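Local coordinates for putative uncharacterized protein (Mycobacterium avium, PDB 2Z6V) that is probably a sulfotransferase, transferring a sulfuryl group to an acceptor that has not been established, at residues A[132-146]-A[233-247]. Sequence-based numbering, arbitrary orientation.
Sequences RRSLLHWQCVHPIPP and YLQVLQSTAPGSWSL
R133 pairs with W245 where two parallel strands, 132-134 and 244-247, join at one margin of the five-stranded parallel sheet of the sulfotransferase fold; 132-134 is the outermost strand here, and helix 224-238 leads into its neighbour. Two backbone bonds set the register, R133 N to S244 O (2.8 Å) and S246 N to R133 O. Farther on, L135 N and S246 O do not meet directly, and one water bridges them. Separately, another water joins S134 and S246, short hydroxyl side chains on the same sheet face, each with its OG 2.7 Å from that water.

On the sheet face carrying R133 and W245, CB of R133 lies over one face of the indole in a CH-pi contact, 4.0 Å from the centroid of its six-membered ring, while L234 CD2 covers the opposite face. The broad, flat tryptophan thus fills the layer between strand and helix. The loop 135-146 packs against helix 224-238: L237 CD1 meets L135 CD1 at 3.8 Å, and its other methyl, CD2, rests against the amide of Q139. That amide is held by its oxygen, OE1, which accepts a nearly straight bond from L136 N (173°). P146 packs its ring against V236 and T240, whose OG1 bonds to A147 O.

Polar side-chain bonds tie the two ends. Y233 sends its hydroxyl to Q139 O, 2.7 Å away in the carbonyl plane; the long, rigid phenol lets a helix residue reach the 3-10 turn 137-140, with P143 CB against the hydroxyl. At the other end, R133 bends at chi2 (-61°) and chi3, which folds its chain back over the 241-243 turn; NE then donates to P242 O at 3.3 Å, a partner within the guanidinium plane but above that of the carbonyl.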
ATOM      1  N   ARG A 132     -19.990  -2.031  -0.536  1.00 34.57           N
ATOM      2  CA  ARG A 132     -18.679  -1.467  -0.282  1.00 35.41           C
ATOM      3  C   ARG A 132     -17.763  -1.582  -1.509  1.00 33.42           C
ATOM      4  O   ARG A 132     -17.780  -2.592  -2.213  1.00 31.57           O
ATOM      5  CB  ARG A 132     -18.069  -2.185   0.916  1.00 36.57           C
ATOM      6  CG  ARG A 132     -17.150  -1.331   1.737  1.00 42.15           C
ATOM      7  CD  ARG A 132     -16.786  -2.045   3.017  1.00 47.23           C
ATOM      8  NE  ARG A 132     -17.839  -1.974   4.025  1.00 48.30           N
ATOM      9  CZ  ARG A 132     -18.281  -0.834   4.544  1.00 50.11           C
ATOM     10  NH1 ARG A 132     -17.768   0.321   4.139  1.00 51.53           N
ATOM     11  NH2 ARG A 132     -19.206  -0.849   5.488  1.00 50.94           N
ATOM     12  N   ARG A 133     -16.996  -0.527  -1.780  1.00 31.64           N
ATOM     13  CA  ARG A 133     -16.063  -0.536  -2.902  1.00 30.37           C
ATOM     14  C   ARG A 133     -14.660  -0.684  -2.350  1.00 29.07           C
ATOM     15  O   ARG A 133     -14.354  -0.183  -1.264  1.00 29.59           O
ATOM     16  CB  ARG A 133     -16.128   0.763  -3.715  1.00 31.02           C
ATOM     17  CG  ARG A 133     -17.371   0.935  -4.585  1.00 34.56           C
ATOM     18  CD  ARG A 133     -17.520  -0.155  -5.651  1.00 33.66           C
ATOM     19  NE  ARG A 133     -18.783  -0.860  -5.453  1.00 38.91           N
ATOM     20  CZ  ARG A 133     -18.889  -2.163  -5.211  1.00 41.20           C
ATOM     21  NH1 ARG A 133     -17.805  -2.928  -5.148  1.00 44.46           N
ATOM     22  NH2 ARG A 133     -20.079  -2.701  -4.996  1.00 40.53           N
ATOM     23  N   SER A 134     -13.814  -1.382  -3.099  1.00 27.50           N
ATOM     24  CA  SER A 134     -12.425  -1.586  -2.718  1.00 24.19           C
ATOM     25  C   SER A 134     -11.557  -1.179  -3.906  1.00 22.97           C
ATOM     26  O   SER A 134     -12.026  -1.159  -5.038  1.00 22.91           O
ATOM     27  CB  SER A 134     -12.178  -3.056  -2.373  1.00 25.29           C
ATOM     28  OG  SER A 134     -12.879  -3.439  -1.201  1.00 25.60           O
ATOM     29  N   LEU A 135     -10.303  -0.830  -3.642  1.00 21.88           N
ATOM     30  CA  LEU A 135      -9.370  -0.448  -4.696  1.00 21.87           C
ATOM     31  C   LEU A 135      -8.773  -1.752  -5.208  1.00 22.88           C
ATOM     32  O   LEU A 135      -8.096  -2.466  -4.470  1.00 24.28           O
ATOM     33  CB  LEU A 135      -8.263   0.452  -4.136  1.00 19.97           C
ATOM     34  CG  LEU A 135      -7.169   0.994  -5.068  1.00 20.08           C
ATOM     35  CD1 LEU A 135      -7.755   1.996  -6.040  1.00 15.13           C
ATOM     36  CD2 LEU A 135      -6.067   1.657  -4.240  1.00 17.98           C
ATOM     37  N   LEU A 136      -9.036  -2.077  -6.462  1.00 23.21           N
ATOM     38  CA  LEU A 136      -8.512  -3.308  -7.027  1.00 22.57           C
ATOM     39  C   LEU A 136      -7.202  -3.022  -7.732  1.00 23.35           C
ATOM     40  O   LEU A 136      -7.011  -1.945  -8.293  1.00 22.19           O
ATOM     41  CB  LEU A 136      -9.535  -3.906  -7.993  1.00 22.19           C
ATOM     42  CG  LEU A 136     -10.934  -3.970  -7.366  1.00 23.05           C
ATOM     43  CD1 LEU A 136     -11.898  -4.597  -8.349  1.00 24.27           C
ATOM     44  CD2 LEU A 136     -10.894  -4.766  -6.053  1.00 17.72           C
ATOM     45  N   HIS A 137      -6.292  -3.988  -7.697  1.00 25.55           N
ATOM     46  CA  HIS A 137      -4.997  -3.809  -8.324  1.00 27.33           C
ATOM     47  C   HIS A 137      -5.026  -3.352  -9.787  1.00 28.03           C
ATOM     48  O   HIS A 137      -4.205  -2.512 -10.184  1.00 28.07           O
ATOM     49  CB  HIS A 137      -4.156  -5.080  -8.213  1.00 31.35           C
ATOM     50  CG  HIS A 137      -2.769  -4.917  -8.750  1.00 37.68           C
ATOM     51  ND1 HIS A 137      -1.865  -4.022  -8.210  1.00 38.32           N
ATOM     52  CD2 HIS A 137      -2.160  -5.462  -9.832  1.00 37.77           C
ATOM     53  CE1 HIS A 137      -0.765  -4.019  -8.941  1.00 41.58           C
ATOM     54  NE2 HIS A 137      -0.918  -4.884  -9.932  1.00 41.41           N
ATOM     55  N   TRP A 138      -5.950  -3.874 -10.595  1.00 26.09           N
ATOM     56  CA  TRP A 138      -5.974  -3.459 -11.988  1.00 24.88           C
ATOM     57  C   TRP A 138      -6.306  -1.983 -12.146  1.00 27.11           C
ATOM     58  O   TRP A 138      -5.963  -1.374 -13.158  1.00 28.04           O
ATOM     59  CB  TRP A 138      -6.935  -4.313 -12.825  1.00 23.14           C
ATOM     60  CG  TRP A 138      -8.408  -4.027 -12.699  1.00 25.52           C
ATOM     61  CD1 TRP A 138      -9.302  -4.634 -11.853  1.00 24.87           C
ATOM     62  CD2 TRP A 138      -9.178  -3.130 -13.514  1.00 23.68           C
ATOM     63  NE1 TRP A 138     -10.576  -4.178 -12.103  1.00 25.11           N
ATOM     64  CE2 TRP A 138     -10.528  -3.256 -13.116  1.00 24.21           C
ATOM     65  CE3 TRP A 138      -8.857  -2.236 -14.544  1.00 25.03           C
ATOM     66  CZ2 TRP A 138     -11.560  -2.522 -13.716  1.00 26.58           C
ATOM     67  CZ3 TRP A 138      -9.887  -1.501 -15.144  1.00 24.98           C
ATOM     68  CH2 TRP A 138     -11.222  -1.652 -14.727  1.00 26.14           C
ATOM     69  N   GLN A 139      -6.957  -1.402 -11.141  1.00 27.49           N
ATOM     70  CA  GLN A 139      -7.310   0.013 -11.192  1.00 27.79           C
ATOM     71  C   GLN A 139      -6.098   0.876 -10.864  1.00 27.91           C
ATOM     72  O   GLN A 139      -6.143   2.105 -10.974  1.00 27.69           O
ATOM     73  CB  GLN A 139      -8.463   0.315 -10.235  1.00 26.10           C
ATOM     74  CG  GLN A 139      -9.710  -0.476 -10.565  1.00 27.53           C
ATOM     75  CD  GLN A 139     -10.802  -0.278  -9.549  1.00 29.91           C
ATOM     76  OE1 GLN A 139     -10.548  -0.293  -8.339  1.00 32.25           O
ATOM     77  NE2 GLN A 139     -12.032  -0.098 -10.029  1.00 28.30           N
ATOM     78  N   CYS A 140      -5.011   0.226 -10.460  1.00 27.37           N
ATOM     79  CA  CYS A 140      -3.783   0.937 -10.162  1.00 27.61           C
ATOM     80  C   CYS A 140      -2.793   0.754 -11.312  1.00 28.20           C
ATOM     81  O   CYS A 140      -1.663   1.231 -11.256  1.00 31.37           O
ATOM     82  CB  CYS A 140      -3.194   0.440  -8.850  1.00 29.38           C
ATOM     83  SG  CYS A 140      -4.173   0.959  -7.427  1.00 29.88           S
ATOM     84  N   VAL A 141      -3.237   0.060 -12.354  1.00 26.86           N
ATOM     85  CA  VAL A 141      -2.433  -0.170 -13.541  1.00 26.51           C
ATOM     86  C   VAL A 141      -3.089   0.570 -14.713  1.00 27.08           C
ATOM     87  O   VAL A 141      -2.432   1.329 -15.427  1.00 27.04           O
ATOM     88  CB  VAL A 141      -2.333  -1.682 -13.869  1.00 27.25           C
ATOM     89  CG1 VAL A 141      -1.654  -1.895 -15.228  1.00 20.15           C
ATOM     90  CG2 VAL A 141      -1.545  -2.381 -12.780  1.00 25.30           C
ATOM     91  N   HIS A 142      -4.386   0.353 -14.896  1.00 26.75           N
ATOM     92  CA  HIS A 142      -5.136   1.007 -15.969  1.00 28.53           C
ATOM     93  C   HIS A 142      -6.425   1.626 -15.422  1.00 28.35           C
ATOM     94  O   HIS A 142      -7.517   1.120 -15.677  1.00 28.95           O
ATOM     95  CB  HIS A 142      -5.478  -0.002 -17.061  1.00 26.73           C
ATOM     96  CG  HIS A 142      -4.279  -0.643 -17.680  1.00 31.19           C
ATOM     97  ND1 HIS A 142      -3.193   0.085 -18.123  1.00 31.46           N
ATOM     98  CD2 HIS A 142      -3.999  -1.940 -17.949  1.00 30.86           C
ATOM     99  CE1 HIS A 142      -2.298  -0.737 -18.639  1.00 29.71           C
ATOM    100  NE2 HIS A 142      -2.761  -1.971 -18.546  1.00 30.09           N
ATOM    101  N   PRO A 143      -6.311   2.745 -14.687  1.00 28.54           N
ATOM    102  CA  PRO A 143      -7.471   3.427 -14.095  1.00 28.60           C
ATOM    103  C   PRO A 143      -8.505   4.030 -15.047  1.00 27.55           C
ATOM    104  O   PRO A 143      -9.708   3.936 -14.795  1.00 28.29           O
ATOM    105  CB  PRO A 143      -6.826   4.495 -13.211  1.00 26.88           C
ATOM    106  CG  PRO A 143      -5.605   4.863 -13.993  1.00 27.04           C
ATOM    107  CD  PRO A 143      -5.073   3.504 -14.424  1.00 28.15           C
ATOM    108  N   ILE A 144      -8.033   4.634 -16.132  1.00 25.59           N
ATOM    109  CA  ILE A 144      -8.897   5.306 -17.096  1.00 25.37           C
ATOM    110  C   ILE A 144      -9.172   4.489 -18.352  1.00 25.54           C
ATOM    111  O   ILE A 144      -8.242   3.976 -18.975  1.00 25.76           O
ATOM    112  CB  ILE A 144      -8.258   6.667 -17.512  1.00 25.18           C
ATOM    113  CG1 ILE A 144      -8.021   7.522 -16.266  1.00 24.68           C
ATOM    114  CG2 ILE A 144      -9.139   7.400 -18.517  1.00 23.65           C
ATOM    115  CD1 ILE A 144      -9.242   7.675 -15.373  1.00 22.66           C
ATOM    116  N   PRO A 145     -10.454   4.365 -18.753  1.00 24.81           N
ATOM    117  CA  PRO A 145     -11.683   4.912 -18.149  1.00 26.11           C
ATOM    118  C   PRO A 145     -12.207   3.961 -17.066  1.00 24.92           C
ATOM    119  O   PRO A 145     -12.014   2.755 -17.158  1.00 25.51           O
ATOM    120  CB  PRO A 145     -12.660   5.003 -19.332  1.00 25.70           C
ATOM    121  CG  PRO A 145     -11.808   4.758 -20.564  1.00 27.90           C
ATOM    122  CD  PRO A 145     -10.746   3.812 -20.081  1.00 26.04           C
ATOM    123  N   PRO A 146     -12.902   4.487 -16.046  1.00 24.82           N
ATOM    124  CA  PRO A 146     -13.416   3.618 -14.974  1.00 24.31           C
ATOM    125  C   PRO A 146     -14.498   2.643 -15.437  1.00 24.01           C
ATOM    126  O   PRO A 146     -15.233   2.916 -16.393  1.00 22.81           O
ATOM    127  CB  PRO A 146     -13.916   4.618 -13.933  1.00 22.52           C
ATOM    128  CG  PRO A 146     -14.446   5.736 -14.803  1.00 24.24           C
ATOM    129  CD  PRO A 146     -13.394   5.871 -15.895  1.00 24.53           C
ATOM    130  N   TYR A 233      -8.788  10.452  -7.381  1.00 24.05           N
ATOM    131  CA  TYR A 233      -8.678   9.132  -7.969  1.00 22.37           C
ATOM    132  C   TYR A 233      -9.926   8.339  -7.591  1.00 23.00           C
ATOM    133  O   TYR A 233     -10.591   7.764  -8.454  1.00 24.20           O
ATOM    134  CB  TYR A 233      -7.450   8.422  -7.410  1.00 22.77           C
ATOM    135  CG  TYR A 233      -6.838   7.384  -8.314  1.00 20.51           C
ATOM    136  CD1 TYR A 233      -5.732   7.701  -9.109  1.00 23.58           C
ATOM    137  CD2 TYR A 233      -7.312   6.074  -8.332  1.00 18.93           C
ATOM    138  CE1 TYR A 233      -5.100   6.732  -9.899  1.00 23.45           C
ATOM    139  CE2 TYR A 233      -6.691   5.089  -9.116  1.00 19.64           C
ATOM    140  CZ  TYR A 233      -5.582   5.426  -9.895  1.00 23.70           C
ATOM    141  OH  TYR A 233      -4.943   4.474 -10.658  1.00 23.15           O
ATOM    142  N   LEU A 234     -10.238   8.304  -6.299  1.00 20.41           N
ATOM    143  CA  LEU A 234     -11.406   7.568  -5.837  1.00 21.29           C
ATOM    144  C   LEU A 234     -12.701   8.131  -6.419  1.00 22.76           C
ATOM    145  O   LEU A 234     -13.634   7.381  -6.704  1.00 21.86           O
ATOM    146  CB  LEU A 234     -11.460   7.567  -4.308  1.00 21.37           C
ATOM    147  CG  LEU A 234     -10.263   6.860  -3.661  1.00 20.88           C
ATOM    148  CD1 LEU A 234     -10.373   6.952  -2.156  1.00 23.76           C
ATOM    149  CD2 LEU A 234     -10.228   5.404  -4.098  1.00 19.54           C
ATOM    150  N   GLN A 235     -12.760   9.444  -6.622  1.00 23.17           N
ATOM    151  CA  GLN A 235     -13.966  10.037  -7.193  1.00 25.47           C
ATOM    152  C   GLN A 235     -14.161   9.598  -8.646  1.00 25.31           C
ATOM    153  O   GLN A 235     -15.289   9.518  -9.132  1.00 25.01           O
ATOM    154  CB  GLN A 235     -13.911  11.566  -7.090  1.00 25.79           C
ATOM    155  CG  GLN A 235     -14.066  12.072  -5.664  1.00 25.34           C
ATOM    156  CD  GLN A 235     -13.768  13.540  -5.539  1.00 27.46           C
ATOM    157  OE1 GLN A 235     -12.672  13.989  -5.872  1.00 28.68           O
ATOM    158  NE2 GLN A 235     -14.742  14.305  -5.056  1.00 27.64           N
ATOM    159  N   VAL A 236     -13.059   9.306  -9.333  1.00 23.34           N
ATOM    160  CA  VAL A 236     -13.138   8.848 -10.713  1.00 23.49           C
ATOM    161  C   VAL A 236     -13.638   7.398 -10.751  1.00 24.66           C
ATOM    162  O   VAL A 236     -14.435   7.023 -11.616  1.00 23.56           O
ATOM    163  CB  VAL A 236     -11.763   8.918 -11.420  1.00 23.02           C
ATOM    164  CG1 VAL A 236     -11.849   8.249 -12.792  1.00 20.13           C
ATOM    165  CG2 VAL A 236     -11.319  10.368 -11.552  1.00 21.40           C
ATOM    166  N   LEU A 237     -13.168   6.582  -9.816  1.00 24.25           N
ATOM    167  CA  LEU A 237     -13.595   5.192  -9.778  1.00 25.38           C
ATOM    168  C   LEU A 237     -15.056   5.083  -9.320  1.00 27.53           C
ATOM    169  O   LEU A 237     -15.787   4.205  -9.789  1.00 29.18           O
ATOM    170  CB  LEU A 237     -12.673   4.382  -8.863  1.00 21.14           C
ATOM    171  CG  LEU A 237     -11.201   4.273  -9.298  1.00 22.92           C
ATOM    172  CD1 LEU A 237     -10.393   3.545  -8.214  1.00 20.45           C
ATOM    173  CD2 LEU A 237     -11.092   3.522 -10.629  1.00 18.64           C
ATOM    174  N   GLN A 238     -15.480   5.980  -8.424  1.00 27.32           N
ATOM    175  CA  GLN A 238     -16.864   5.991  -7.913  1.00 27.40           C
ATOM    176  C   GLN A 238     -17.877   6.353  -8.979  1.00 25.81           C
ATOM    177  O   GLN A 238     -19.000   5.846  -8.967  1.00 25.31           O
ATOM    178  CB  GLN A 238     -17.075   7.045  -6.827  1.00 26.86           C
ATOM    179  CG  GLN A 238     -16.493   6.788  -5.489  1.00 29.94           C
ATOM    180  CD  GLN A 238     -16.900   7.879  -4.526  1.00 31.55           C
ATOM    181  OE1 GLN A 238     -16.913   9.057  -4.887  1.00 31.80           O
ATOM    182  NE2 GLN A 238     -17.238   7.497  -3.291  1.00 35.53           N
ATOM    183  N   SER A 239     -17.484   7.268  -9.864  1.00 23.77           N
ATOM    184  CA  SER A 239     -18.380   7.760 -10.897  1.00 24.21           C
ATOM    185  C   SER A 239     -19.072   6.677 -11.708  1.00 25.25           C
ATOM    186  O   SER A 239     -20.182   6.893 -12.184  1.00 26.72           O
ATOM    187  CB  SER A 239     -17.655   8.757 -11.826  1.00 24.66           C
ATOM    188  OG  SER A 239     -16.820   8.116 -12.772  1.00 26.26           O
ATOM    189  N   THR A 240     -18.445   5.516 -11.870  1.00 24.24           N
ATOM    190  CA  THR A 240     -19.091   4.442 -12.622  1.00 26.37           C
ATOM    191  C   THR A 240     -19.411   3.234 -11.748  1.00 26.03           C
ATOM    192  O   THR A 240     -20.212   2.386 -12.127  1.00 24.68           O
ATOM    193  CB  THR A 240     -18.232   3.982 -13.828  1.00 27.89           C
ATOM    194  OG1 THR A 240     -16.881   3.753 -13.403  1.00 27.58           O
ATOM    195  CG2 THR A 240     -18.256   5.035 -14.934  1.00 28.49           C
ATOM    196  N   ALA A 241     -18.784   3.173 -10.576  1.00 26.52           N
ATOM    197  CA  ALA A 241     -18.981   2.078  -9.631  1.00 27.42           C
ATOM    198  C   ALA A 241     -19.058   2.647  -8.212  1.00 28.69           C
ATOM    199  O   ALA A 241     -18.112   2.535  -7.430  1.00 28.03           O
ATOM    200  CB  ALA A 241     -17.830   1.093  -9.741  1.00 26.42           C
ATOM    201  N   PRO A 242     -20.204   3.252  -7.863  1.00 29.13           N
ATOM    202  CA  PRO A 242     -20.460   3.866  -6.553  1.00 30.15           C
ATOM    203  C   PRO A 242     -20.509   2.914  -5.357  1.00 29.74           C
ATOM    204  O   PRO A 242     -20.795   1.721  -5.501  1.00 30.97           O
ATOM    205  CB  PRO A 242     -21.788   4.594  -6.773  1.00 29.31           C
ATOM    206  CG  PRO A 242     -22.493   3.687  -7.734  1.00 30.03           C
ATOM    207  CD  PRO A 242     -21.400   3.331  -8.721  1.00 29.64           C
ATOM    208  N   GLY A 243     -20.227   3.472  -4.180  1.00 27.62           N
ATOM    209  CA  GLY A 243     -20.241   2.704  -2.951  1.00 28.16           C
ATOM    210  C   GLY A 243     -19.448   3.362  -1.833  1.00 30.06           C
ATOM    211  O   GLY A 243     -18.883   4.451  -1.998  1.00 31.24           O
ATOM    212  N   SER A 244     -19.410   2.711  -0.680  1.00 30.67           N
ATOM    213  CA  SER A 244     -18.654   3.230   0.452  1.00 32.08           C
ATOM    214  C   SER A 244     -17.269   2.593   0.349  1.00 31.54           C
ATOM    215  O   SER A 244     -17.142   1.369   0.258  1.00 32.74           O
ATOM    216  CB  SER A 244     -19.329   2.832   1.768  1.00 33.29           C
ATOM    217  OG  SER A 244     -18.577   3.289   2.880  1.00 38.63           O
ATOM    218  N   TRP A 245     -16.231   3.416   0.371  1.00 29.15           N
ATOM    219  CA  TRP A 245     -14.874   2.906   0.236  1.00 28.86           C
ATOM    220  C   TRP A 245     -14.251   2.144   1.408  1.00 28.63           C
ATOM    221  O   TRP A 245     -14.445   2.475   2.575  1.00 29.17           O
ATOM    222  CB  TRP A 245     -13.921   4.045  -0.170  1.00 27.25           C
ATOM    223  CG  TRP A 245     -14.096   4.507  -1.588  1.00 25.76           C
ATOM    224  CD1 TRP A 245     -14.814   5.581  -2.019  1.00 24.68           C
ATOM    225  CD2 TRP A 245     -13.571   3.877  -2.767  1.00 26.88           C
ATOM    226  NE1 TRP A 245     -14.772   5.664  -3.389  1.00 23.41           N
ATOM    227  CE2 TRP A 245     -14.016   4.630  -3.875  1.00 25.63           C
ATOM    228  CE3 TRP A 245     -12.767   2.750  -2.993  1.00 27.59           C
ATOM    229  CZ2 TRP A 245     -13.685   4.290  -5.195  1.00 25.20           C
ATOM    230  CZ3 TRP A 245     -12.439   2.414  -4.310  1.00 27.26           C
ATOM    231  CH2 TRP A 245     -12.900   3.185  -5.389  1.00 23.44           C
ATOM    232  N   SER A 246     -13.493   1.112   1.060  1.00 28.43           N
ATOM    233  CA  SER A 246     -12.761   0.302   2.021  1.00 27.92           C
ATOM    234  C   SER A 246     -11.327   0.413   1.522  1.00 27.11           C
ATOM    235  O   SER A 246     -11.009  -0.073   0.444  1.00 29.49           O
ATOM    236  CB  SER A 246     -13.218  -1.153   1.977  1.00 27.01           C
ATOM    237  OG  SER A 246     -12.323  -1.962   2.717  1.00 26.68           O
ATOM    238  N   LEU A 247     -10.467   1.063   2.291  1.00 26.66           N
ATOM    239  CA  LEU A 247      -9.089   1.260   1.864  1.00 26.32           C
ATOM    240  C   LEU A 247      -8.080   0.724   2.850  1.00 26.61           C
ATOM    241  O   LEU A 247      -8.399   0.509   4.024  1.00 25.75           O
ATOM    242  CB  LEU A 247      -8.831   2.746   1.645  1.00 24.56           C
ATOM    243  CG  LEU A 247      -9.872   3.419   0.755  1.00 24.15           C
ATOM    244  CD1 LEU A 247      -9.770   4.932   0.871  1.00 25.21           C
ATOM    245  CD2 LEU A 247      -9.664   2.954  -0.671  1.00 22.88           C
TER
HETATM  246  O   HOH W   1     -11.461  -3.847   1.020  1.00 22.49           O
HETATM  247  O   HOH W   2      -8.970  -1.258  -1.143  1.00 24.51           O